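PDB 3UCX: short chain dehydrogenase from Mycobacterium smegmatis, which is probably an oxidoreductase of the short-chain dehydrogenase family, built on a Rossmann-type fold, whose substrate is not established. Local coordinates for residues 140-145 / 183-188. Residues are numbered along the deposited sequence; the frame is centred on the assembly and turned at random.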
ATOM      1  N   GLY A 140      -8.201  25.503   8.568  1.00 13.50           N
ATOM      2  CA  GLY A 140      -8.161  25.393   7.121  1.00 13.33           C
ATOM      3  C   GLY A 140      -7.610  24.084   6.599  1.00 12.53           C
ATOM      4  O   GLY A 140      -7.531  23.086   7.312  1.00 12.62           O
ATOM      5  N   ALA A 141      -7.288  24.092   5.320  1.00 12.58           N
ATOM      6  CA  ALA A 141      -6.919  22.904   4.602  1.00 12.34           C
ATOM      7  C   ALA A 141      -5.751  23.170   3.671  1.00 12.29           C
ATOM      8  O   ALA A 141      -5.639  24.240   3.058  1.00 13.06           O
ATOM      9  CB  ALA A 141      -8.121  22.367   3.808  1.00 12.42           C
ATOM     10  N   VAL A 142      -4.899  22.162   3.556  1.00 12.07           N
ATOM     11  CA  VAL A 142      -3.798  22.148   2.642  1.00 11.65           C
ATOM     12  C   VAL A 142      -4.062  21.034   1.640  1.00 11.67           C
ATOM     13  O   VAL A 142      -4.440  19.947   2.038  1.00 12.01           O
ATOM     14  CB  VAL A 142      -2.473  21.848   3.345  1.00 11.56           C
ATOM     15  CG1 VAL A 142      -1.344  21.684   2.300  1.00 11.27           C
ATOM     16  CG2 VAL A 142      -2.171  22.947   4.395  1.00 11.60           C
ATOM     17  N   VAL A 143      -3.890  21.333   0.357  1.00 11.85           N
ATOM     18  CA  VAL A 143      -3.854  20.304  -0.691  1.00 11.89           C
ATOM     19  C   VAL A 143      -2.533  20.402  -1.420  1.00 12.05           C
ATOM     20  O   VAL A 143      -2.241  21.418  -2.070  1.00 12.33           O
ATOM     21  CB  VAL A 143      -4.991  20.415  -1.729  1.00 12.21           C
ATOM     22  CG1 VAL A 143      -4.977  19.185  -2.655  1.00 11.83           C
ATOM     23  CG2 VAL A 143      -6.344  20.542  -1.050  1.00 12.24           C
ATOM     24  N   ASN A 144      -1.755  19.329  -1.346  1.00 11.93           N
ATOM     25  CA  ASN A 144      -0.525  19.224  -2.093  1.00 12.45           C
ATOM     26  C   ASN A 144      -0.760  18.404  -3.353  1.00 12.86           C
ATOM     27  O   ASN A 144      -1.193  17.260  -3.266  1.00 13.06           O
ATOM     28  CB  ASN A 144       0.573  18.603  -1.238  1.00 12.54           C
ATOM     29  CG  ASN A 144       1.004  19.506  -0.108  1.00 12.78           C
ATOM     30  OD1 ASN A 144       0.888  20.716  -0.216  1.00 13.05           O
ATOM     31  ND2 ASN A 144       1.475  18.915   0.993  1.00 12.80           N
ATOM     32  N   VAL A 145      -0.499  19.007  -4.510  1.00 13.04           N
ATOM     33  CA  VAL A 145      -0.606  18.303  -5.778  1.00 13.09           C
ATOM     34  C   VAL A 145       0.636  17.459  -5.930  1.00 13.51           C
ATOM     35  O   VAL A 145       1.773  17.973  -5.990  1.00 14.30           O
ATOM     36  CB  VAL A 145      -0.801  19.245  -6.964  1.00 13.75           C
ATOM     37  CG1 VAL A 145      -0.900  18.446  -8.288  1.00 12.92           C
ATOM     38  CG2 VAL A 145      -2.052  20.093  -6.741  1.00 13.70           C
ATOM     39  N   ILE A 183      -6.164  21.575  11.333  1.00 13.88           N
ATOM     40  CA  ILE A 183      -5.783  21.827   9.933  1.00 13.57           C
ATOM     41  C   ILE A 183      -5.730  20.467   9.203  1.00 13.00           C
ATOM     42  O   ILE A 183      -5.066  19.559   9.678  1.00 13.04           O
ATOM     43  CB  ILE A 183      -4.410  22.522   9.810  1.00 13.10           C
ATOM     44  CG1 ILE A 183      -4.434  23.911  10.498  1.00 13.34           C
ATOM     45  CG2 ILE A 183      -3.969  22.673   8.360  1.00 12.56           C
ATOM     46  CD1 ILE A 183      -3.030  24.454  10.718  1.00 13.88           C
ATOM     47  N   ARG A 184      -6.440  20.367   8.083  1.00 12.80           N
ATOM     48  CA  ARG A 184      -6.438  19.170   7.230  1.00 12.27           C
ATOM     49  C   ARG A 184      -5.337  19.277   6.184  1.00 11.35           C
ATOM     50  O   ARG A 184      -5.033  20.367   5.674  1.00 11.55           O
ATOM     51  CB  ARG A 184      -7.795  18.982   6.552  1.00 13.05           C
ATOM     52  CG  ARG A 184      -8.924  18.790   7.550  1.00 13.47           C
ATOM     53  CD  ARG A 184     -10.269  18.468   6.907  1.00 13.41           C
ATOM     54  NE  ARG A 184     -10.695  19.488   5.955  1.00 13.70           N
ATOM     55  CZ  ARG A 184     -10.575  19.424   4.614  1.00 14.07           C
ATOM     56  NH1 ARG A 184     -10.071  18.372   3.971  1.00 13.52           N
ATOM     57  NH2 ARG A 184     -11.008  20.442   3.897  1.00 14.59           N
ATOM     58  N   VAL A 185      -4.724  18.141   5.866  1.00 10.74           N
ATOM     59  CA  VAL A 185      -3.685  18.084   4.844  1.00 10.13           C
ATOM     60  C   VAL A 185      -3.909  16.834   4.008  1.00 10.09           C
ATOM     61  O   VAL A 185      -3.846  15.718   4.507  1.00  9.99           O
ATOM     62  CB  VAL A 185      -2.269  18.029   5.434  1.00 10.22           C
ATOM     63  CG1 VAL A 185      -1.215  18.052   4.309  1.00  9.85           C
ATOM     64  CG2 VAL A 185      -2.044  19.167   6.459  1.00 10.07           C
ATOM     65  N   ASN A 186      -4.185  17.033   2.724  1.00 10.29           N
ATOM     66  CA  ASN A 186      -4.371  15.915   1.785  1.00 10.14           C
ATOM     67  C   ASN A 186      -3.573  16.129   0.509  1.00 10.57           C
ATOM     68  O   ASN A 186      -3.096  17.251   0.230  1.00 10.80           O
ATOM     69  CB  ASN A 186      -5.864  15.762   1.449  1.00 10.08           C
ATOM     70  CG  ASN A 186      -6.703  15.375   2.657  1.00  9.99           C
ATOM     71  OD1 ASN A 186      -6.673  14.224   3.098  1.00  9.76           O
ATOM     72  ND2 ASN A 186      -7.428  16.349   3.229  1.00  9.35           N
ATOM     73  N   SER A 187      -3.465  15.066  -0.287  1.00 10.87           N
ATOM     74  CA  SER A 187      -2.771  15.101  -1.568  1.00 11.48           C
ATOM     75  C   SER A 187      -3.706  14.665  -2.697  1.00 11.49           C
ATOM     76  O   SER A 187      -4.619  13.846  -2.495  1.00 10.93           O
ATOM     77  CB  SER A 187      -1.562  14.157  -1.530  1.00 12.23           C
ATOM     78  OG  SER A 187      -0.651  14.479  -0.480  1.00 12.22           O
ATOM     79  N   VAL A 188      -3.490  15.230  -3.882  1.00 12.00           N
ATOM     80  CA  VAL A 188      -4.173  14.800  -5.106  1.00 12.00           C
ATOM     81  C   VAL A 188      -3.071  14.350  -6.098  1.00 12.58           C
ATOM     82  O   VAL A 188      -2.070  15.063  -6.304  1.00 12.80           O
ATOM     83  CB  VAL A 188      -5.080  15.890  -5.693  1.00 12.55           C
ATOM     84  CG1 VAL A 188      -5.615  15.498  -7.084  1.00 12.69           C
ATOM     85  CG2 VAL A 188      -6.235  16.242  -4.733  1.00 12.45           C
TER
HETATM   86  O   HOH W   1     -10.770  22.343   6.869  1.00 34.36           O
HETATM   87  O   HOH W   2      -7.176  19.041   2.154  1.00 12.81           O
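Arg184 folds its guanidinium over Ala141, so that the methyl CB lies against one face of the planar group, 3.5 Å from NH2. The bend at chi3 (-57°) tips the end of the chain over, so that NH2 leans toward Ala141, while NE meets a water at 3.0 Å; NH1 bonds the carbonyl oxygens of Met242 and Ile250. On the same face of the sheet a second water accepts from Asn186 ND2 and donates to Val142 O, each at 2.9 Å. The Asn186 amide is held at both ends, ND2 also by Ile250 O and OD1 by Gln253 N. Further along this face, Val143 CG1 meets Val188 CG2 obliquely at 3.8 Å, and helix 232-243 packs on both valines through Met242 and Ile239. On the reverse face Val142 and Val185 stand next to each other, with Val142 CB 4.1 Å from Val185 CG1. The Asn144 amide finds its partners outside the two segments, Asn94 at OD1 and Ser171 of helix 158-179 at ND2. Beneath the side chains, strands 141-145 and 184-188 run parallel, 16° apart, joined by five backbone hydrogen bonds in regular alternation. Asn186 N to Val142 O is nearly straight (170°) at 3.0 Å, and Val142 O thus accepts from both this amide and the water. The strands are the two ends of a right-handed beta-alpha-beta crossover through helix 158-179, in the Rossmann-type sheet of short-chain dehydrogenases. Chemically the two faces differ: on one, Val142 packs on Leu135 of helix 132-138, while Asn144 and Ser187 meet helix 158-179; the other mixes aliphatic packing with a buried arginine and asparagine satisfied by water and by backbone carbonyl and amide groups, and the carbonyl oxygens around Arg184 probably offset its positive charge.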